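Local coordinates for catechol O-methyltransferase (Niastella koreensis, PDB 7CVW), which transfers the methyl group of S-adenosyl-L-methionine to a hydroxyl of catechol-like compounds, with magnesium as its preferred metal, without regiospecificity, at residues G18-A23 with A68-I73; H11-L16 with S42-K47. All blocks are in the same frame, centred on the assembly; numbering follows the deposited sequence.

Both contacts lie on the same side of the chain's centre, their own centres about 11 Å apart, and their segments alternate along the sequence. P43, at the start of helix 43-55, joins them: its CA lies 3.3 Å from Y70 OH of contact 1, and its CG packs 3.5 Å from E20 OE1. A second touch is between G18 CA and N44 OD1, 3.9 Å apart. Contact 1 reaches the cofactor directly, since S71 binds the amino-acid end of S-adenosyl-L-homocysteine. The Y70 side chain stays about 10 Å from the magnesium ion. Contact 2 stands further back, with the N44 side chain about 12 Å from the bound product, and borders the second subunit.

Contact 1 of 2, residues G18-A23 with A68-I73; sequences GYEDDA and AGYSTI. With SAH (S-adenosyl-L-homocysteine), chain E.
With chi1 at -174°, Y70 sends its ring away from its own backbone N and out of helix 70-76, while E20 sets CG beside its backbone N (chi1 -65°) and runs on extended, so that the phenol and the carboxylate meet. Y70 OH donates a hydrogen bond to E20 OE2 at 2.6 Å. The carboxylate oxygen sits at the ring edge, in the ring plane, but the hydroxyl reaches OE2 from above the carboxylate plane, 47° out of it; the two flat groups are nearly perpendicular. P43 of helix 43-55 packs against both residues. Further along the two segments, I73 reaches with CD1 to A23 O, 4.1 Å away, a looser van der Waals contact, methyl against carbonyl oxygen, between the first turns of helices 22-34 and 70-76. D21 N-caps the former helix through L24 N and forms a salt bridge with R77.

The N-terminal end of helix 70-76 also faces S-adenosyl-L-homocysteine. S71 N donates to the ligand carboxylate atom O at 3.2 Å, and the ligand amine N donates to S71 OG at 2.9 Å. S71 OG is also hydrogen-bonded to E63. One residue therefore holds both charged groups of the homocysteine moiety, and the helix N-terminus probably favours the carboxylate there. The short bond from Y70 ties the loop carrying E20 to the residue next to the one that holds the ligand.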
loop_
_atom_site.group_PDB
_atom_site.type_symbol
_atom_site.label_atom_id
_atom_site.label_comp_id
_atom_site.label_asym_id
_atom_site.label_seq_id
_atom_site.Cartn_x
_atom_site.Cartn_y
_atom_site.Cartn_z
ATOM N N GLY A 18 -13.846 -1.358 -6.660
ATOM C CA GLY A 18 -13.643 -2.788 -6.352
ATOM C C GLY A 18 -14.596 -3.688 -7.110
ATOM O O GLY A 18 -15.045 -4.686 -6.545
ATOM N N TYR A 19 -14.901 -3.351 -8.365
ATOM C CA TYR A 19 -15.803 -4.177 -9.199
ATOM C C TYR A 19 -15.235 -5.599 -9.349
ATOM O O TYR A 19 -14.057 -5.809 -9.703
ATOM C CB TYR A 19 -16.037 -3.544 -10.570
ATOM C CG TYR A 19 -16.877 -4.439 -11.444
ATOM C CD1 TYR A 19 -18.226 -4.617 -11.210
ATOM C CD2 TYR A 19 -16.274 -5.212 -12.409
ATOM C CE1 TYR A 19 -18.977 -5.496 -11.980
ATOM C CE2 TYR A 19 -17.005 -6.079 -13.208
ATOM C CZ TYR A 19 -18.365 -6.216 -12.996
ATOM O OH TYR A 19 -19.078 -7.126 -13.737
ATOM N N GLU A 20 -16.118 -6.578 -9.140
ATOM C CA GLU A 20 -15.831 -8.026 -9.266
ATOM C C GLU A 20 -16.644 -8.616 -10.419
ATOM O O GLU A 20 -17.883 -8.624 -10.334
ATOM C CB GLU A 20 -16.226 -8.749 -7.994
ATOM C CG GLU A 20 -15.405 -8.347 -6.783
ATOM C CD GLU A 20 -15.983 -8.973 -5.533
ATOM O OE1 GLU A 20 -16.976 -8.428 -4.989
ATOM O OE2 GLU A 20 -15.493 -10.060 -5.142
ATOM N N ASP A 21 -15.949 -9.158 -11.413
ATOM C CA ASP A 21 -16.572 -9.855 -12.566
ATOM C C ASP A 21 -17.065 -11.255 -12.167
ATOM O O ASP A 21 -16.916 -11.688 -10.992
ATOM C CB ASP A 21 -15.588 -9.939 -13.728
ATOM C CG ASP A 21 -14.513 -10.992 -13.519
ATOM O OD1 ASP A 21 -14.058 -11.178 -12.354
ATOM O OD2 ASP A 21 -14.183 -11.649 -14.502
ATOM N N ASP A 22 -17.627 -11.974 -13.127
ATOM C CA ASP A 22 -18.182 -13.318 -12.854
ATOM C C ASP A 22 -17.097 -14.245 -12.287
ATOM O O ASP A 22 -17.421 -15.018 -11.410
ATOM C CB ASP A 22 -18.751 -13.957 -14.122
ATOM C CG ASP A 22 -19.200 -15.404 -13.956
ATOM O OD1 ASP A 22 -20.137 -15.628 -13.189
ATOM O OD2 ASP A 22 -18.587 -16.291 -14.579
ATOM N N ALA A 23 -15.862 -14.220 -12.795
ATOM C CA ALA A 23 -14.836 -15.189 -12.344
ATOM C C ALA A 23 -14.515 -14.970 -10.861
ATOM O O ALA A 23 -14.327 -15.975 -10.146
ATOM C CB ALA A 23 -13.603 -15.098 -13.185
ATOM N N ALA A 68 -9.315 -20.746 -2.886
ATOM C CA ALA A 68 -10.121 -20.920 -4.115
ATOM C C ALA A 68 -9.540 -20.087 -5.270
ATOM O O ALA A 68 -10.171 -20.004 -6.317
ATOM C CB ALA A 68 -11.555 -20.555 -3.801
ATOM N N GLY A 69 -8.388 -19.451 -5.078
ATOM C CA GLY A 69 -7.725 -18.689 -6.145
ATOM C C GLY A 69 -8.233 -17.263 -6.267
ATOM O O GLY A 69 -7.966 -16.654 -7.309
ATOM N N TYR A 70 -8.935 -16.729 -5.264
ATOM C CA TYR A 70 -9.508 -15.354 -5.314
ATOM C C TYR A 70 -8.356 -14.343 -5.418
ATOM O O TYR A 70 -8.305 -13.517 -6.349
ATOM C CB TYR A 70 -10.444 -15.123 -4.129
ATOM C CG TYR A 70 -11.158 -13.809 -4.214
ATOM C CD1 TYR A 70 -10.571 -12.688 -3.677
ATOM C CD2 TYR A 70 -12.379 -13.685 -4.856
ATOM C CE1 TYR A 70 -11.174 -11.441 -3.755
ATOM C CE2 TYR A 70 -12.992 -12.443 -4.951
ATOM C CZ TYR A 70 -12.391 -11.330 -4.401
ATOM O OH TYR A 70 -12.951 -10.101 -4.542
ATOM N N SER A 71 -7.407 -14.381 -4.482
ATOM C CA SER A 71 -6.229 -13.473 -4.505
ATOM C C SER A 71 -5.447 -13.740 -5.790
ATOM O O SER A 71 -4.938 -12.773 -6.383
ATOM C CB SER A 71 -5.349 -13.603 -3.301
ATOM O OG SER A 71 -4.924 -14.935 -3.114
ATOM N N THR A 72 -5.347 -15.012 -6.188
ATOM C CA THR A 72 -4.601 -15.462 -7.381
ATOM C C THR A 72 -5.128 -14.754 -8.635
ATOM O O THR A 72 -4.332 -14.258 -9.460
ATOM C CB THR A 72 -4.727 -16.980 -7.506
ATOM O OG1 THR A 72 -4.653 -17.542 -6.187
ATOM C CG2 THR A 72 -3.657 -17.501 -8.445
ATOM N N ILE A 73 -6.439 -14.717 -8.795
ATOM C CA ILE A 73 -7.051 -14.081 -9.997
ATOM C C ILE A 73 -6.714 -12.586 -10.027
ATOM O O ILE A 73 -6.359 -12.073 -11.089
ATOM C CB ILE A 73 -8.567 -14.332 -10.016
ATOM C CG1 ILE A 73 -8.835 -15.816 -10.282
ATOM C CG2 ILE A 73 -9.265 -13.436 -11.025
ATOM C CD1 ILE A 73 -10.230 -16.284 -9.937
HETATM N N SAH E . -4.617 -16.195 -0.561
HETATM C CA SAH E . -5.971 -16.782 -0.500
HETATM C CB SAH E . -6.273 -17.304 0.913
HETATM C CG SAH E . -5.331 -18.354 1.400
HETATM S SD SAH E . -6.141 -19.102 2.871
HETATM C C SAH E . -6.948 -15.674 -0.900
HETATM O O SAH E . -7.778 -15.928 -1.696
HETATM O OXT SAH E . -6.800 -14.637 -0.349
HETATM C "C5'" SAH E . -4.797 -20.179 3.460
HETATM C "C4'" SAH E . -4.560 -21.332 2.525
HETATM O "O4'" SAH E . -3.302 -21.907 2.899
HETATM C "C3'" SAH E . -5.579 -22.492 2.590
HETATM O "O3'" SAH E . -6.096 -22.832 1.317
HETATM C "C2'" SAH E . -4.778 -23.655 3.182
HETATM O "O2'" SAH E . -5.191 -24.918 2.737
HETATM C "C1'" SAH E . -3.385 -23.288 2.709
HETATM N N9 SAH E . -2.309 -23.927 3.432
HETATM C C8 SAH E . -2.305 -24.356 4.727
HETATM N N7 SAH E . -1.186 -24.928 5.072
HETATM C C5 SAH E . -0.402 -24.878 3.938
HETATM C C6 SAH E . 0.909 -25.312 3.658
HETATM N N6 SAH E . 1.674 -25.936 4.529
HETATM N N1 SAH E . 1.375 -25.110 2.423
HETATM C C2 SAH E . 0.591 -24.492 1.541
HETATM N N3 SAH E . -0.649 -24.061 1.685
HETATM C C4 SAH E . -1.089 -24.256 2.923
#

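Contact 2 of 2, residues H11-L16 with S42-K47; sequences HYISDL and SPNQGK
Helix 4-17 passes the first turn of helix 43-55 with S14 and N44 closest, their CA atoms 6.0 Å apart, and the N44 side chain reaches across to helix 4-17. Its carboxamide lies against two neighbouring residues of the other helix. OD1 rests on the backbone and side chain of S14, 3.3 Å from S14 CA and 3.4 Å from S14 CB. ND2 turns to the adjacent residue and packs on its aliphatic branch, 3.5 Å from I13 CG2. That methyl lies opposite its own backbone N, a consequence of the I13 rotamer (chi1 -65°), and the two side chains run at a slant to one another. All of this is van der Waals packing; the amide gets its polar hold from D10, one turn earlier than S14, whose OD1 accepts from N44 ND2. The bond is consistent with ND2 rather than OD1 being the end set closest to I13.

Beside the packing surface, S42 and Q45 close the start of helix 43-55: Q45 N donates to S42 OG at 3.1 Å, and S42 N returns a bond to Q45 OE1 at 3.2 Å. K47 NZ bonds to L17 O and also to A201 O of the second subunit, and I203 of the second subunit packs on I13. The arrangement is a helix-helix packing beside a capping box, joining helix 4-17 to helix 43-55 of this class I methyltransferase at the homodimer interface.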
loop_
_atom_site.group_PDB
_atom_site.type_symbol
_atom_site.label_atom_id
_atom_site.label_comp_id
_atom_site.label_asym_id
_atom_site.label_seq_id
_atom_site.Cartn_x
_atom_site.Cartn_y
_atom_site.Cartn_z
ATOM N N HIS A 11 -17.647 -1.050 1.603
ATOM C CA HIS A 11 -18.668 -1.191 0.535
ATOM C C HIS A 11 -18.683 0.061 -0.347
ATOM O O HIS A 11 -18.781 -0.065 -1.556
ATOM C CB HIS A 11 -20.053 -1.447 1.141
ATOM C CG HIS A 11 -20.329 -2.861 1.507
ATOM N ND1 HIS A 11 -19.470 -3.633 2.259
ATOM C CD2 HIS A 11 -21.406 -3.641 1.255
ATOM C CE1 HIS A 11 -19.997 -4.829 2.460
ATOM N NE2 HIS A 11 -21.184 -4.860 1.848
ATOM N N TYR A 12 -18.594 1.238 0.268
ATOM C CA TYR A 12 -18.477 2.521 -0.457
ATOM C C TYR A 12 -17.274 2.476 -1.417
ATOM O O TYR A 12 -17.392 2.833 -2.576
ATOM C CB TYR A 12 -18.363 3.647 0.565
ATOM C CG TYR A 12 -17.915 4.974 0.019
ATOM C CD1 TYR A 12 -18.820 5.895 -0.485
ATOM C CD2 TYR A 12 -16.605 5.375 0.154
ATOM C CE1 TYR A 12 -18.415 7.157 -0.889
ATOM C CE2 TYR A 12 -16.176 6.610 -0.280
ATOM C CZ TYR A 12 -17.085 7.519 -0.782
ATOM O OH TYR A 12 -16.655 8.747 -1.190
ATOM N N ILE A 13 -16.112 2.037 -0.936
ATOM C CA ILE A 13 -14.875 1.945 -1.755
ATOM C C ILE A 13 -15.035 0.904 -2.862
ATOM O O ILE A 13 -14.627 1.187 -3.977
ATOM C CB ILE A 13 -13.641 1.641 -0.879
ATOM C CG1 ILE A 13 -13.356 2.790 0.086
ATOM C CG2 ILE A 13 -12.447 1.333 -1.762
ATOM C CD1 ILE A 13 -12.376 2.417 1.175
ATOM N N SER A 14 -15.580 -0.280 -2.573
ATOM C CA SER A 14 -15.685 -1.360 -3.590
ATOM C C SER A 14 -16.729 -0.965 -4.647
ATOM O O SER A 14 -16.503 -1.276 -5.824
ATOM C CB SER A 14 -15.926 -2.727 -2.988
ATOM O OG SER A 14 -17.072 -2.772 -2.160
ATOM N N ASP A 15 -17.748 -0.202 -4.262
ATOM C CA ASP A 15 -18.738 0.322 -5.236
ATOM C C ASP A 15 -18.015 1.234 -6.231
ATOM O O ASP A 15 -18.340 1.211 -7.418
ATOM C CB ASP A 15 -19.894 1.015 -4.524
ATOM C CG ASP A 15 -20.928 0.068 -3.957
ATOM O OD1 ASP A 15 -20.823 -1.142 -4.199
ATOM O OD2 ASP A 15 -21.820 0.560 -3.239
ATOM N N LEU A 16 -17.053 2.034 -5.764
ATOM C CA LEU A 16 -16.296 2.969 -6.628
ATOM C C LEU A 16 -15.188 2.248 -7.402
ATOM O O LEU A 16 -14.957 2.589 -8.572
ATOM C CB LEU A 16 -15.692 4.065 -5.747
ATOM C CG LEU A 16 -16.655 5.107 -5.189
ATOM C CD1 LEU A 16 -15.951 5.948 -4.128
ATOM C CD2 LEU A 16 -17.198 5.996 -6.295
ATOM N N SER A 42 -10.305 -9.562 0.813
ATOM C CA SER A 42 -11.516 -8.787 0.450
ATOM C C SER A 42 -11.356 -8.263 -0.970
ATOM O O SER A 42 -10.239 -8.211 -1.504
ATOM C CB SER A 42 -11.702 -7.650 1.410
ATOM O OG SER A 42 -10.673 -6.677 1.220
ATOM N N PRO A 43 -12.450 -7.862 -1.639
ATOM C CA PRO A 43 -12.352 -7.239 -2.955
ATOM C C PRO A 43 -11.347 -6.077 -3.000
ATOM O O PRO A 43 -10.531 -5.996 -3.900
ATOM C CB PRO A 43 -13.803 -6.784 -3.224
ATOM C CG PRO A 43 -14.627 -7.807 -2.471
ATOM C CD PRO A 43 -13.844 -8.032 -1.198
ATOM N N ASN A 44 -11.390 -5.194 -1.995
ATOM C CA ASN A 44 -10.518 -3.998 -2.043
ATOM C C ASN A 44 -9.074 -4.417 -1.776
ATOM O O ASN A 44 -8.169 -3.750 -2.288
ATOM C CB ASN A 44 -10.977 -2.920 -1.073
ATOM C CG ASN A 44 -12.289 -2.265 -1.462
ATOM O OD1 ASN A 44 -12.577 -2.125 -2.652
ATOM N ND2 ASN A 44 -13.038 -1.869 -0.447
ATOM N N GLN A 45 -8.844 -5.445 -0.949
ATOM C CA GLN A 45 -7.481 -5.987 -0.759
ATOM C C GLN A 45 -6.995 -6.631 -2.064
ATOM O O GLN A 45 -5.791 -6.490 -2.407
ATOM C CB GLN A 45 -7.434 -6.977 0.398
ATOM C CG GLN A 45 -7.650 -6.321 1.736
ATOM C CD GLN A 45 -7.867 -7.315 2.842
ATOM O OE1 GLN A 45 -7.887 -8.525 2.610
ATOM N NE2 GLN A 45 -8.130 -6.802 4.041
ATOM N N GLY A 46 -7.891 -7.320 -2.783
ATOM C CA GLY A 46 -7.572 -7.892 -4.100
ATOM C C GLY A 46 -7.113 -6.819 -5.061
ATOM O O GLY A 46 -6.069 -6.985 -5.690
ATOM N N LYS A 47 -7.848 -5.709 -5.135
ATOM C CA LYS A 47 -7.462 -4.594 -6.025
ATOM C C LYS A 47 -6.102 -4.035 -5.590
ATOM O O LYS A 47 -5.279 -3.749 -6.451
ATOM C CB LYS A 47 -8.555 -3.525 -5.990
ATOM C CG LYS A 47 -8.342 -2.352 -6.935
ATOM C CD LYS A 47 -8.377 -2.728 -8.410
ATOM C CE LYS A 47 -8.381 -1.515 -9.332
ATOM N NZ LYS A 47 -9.697 -0.834 -9.319
#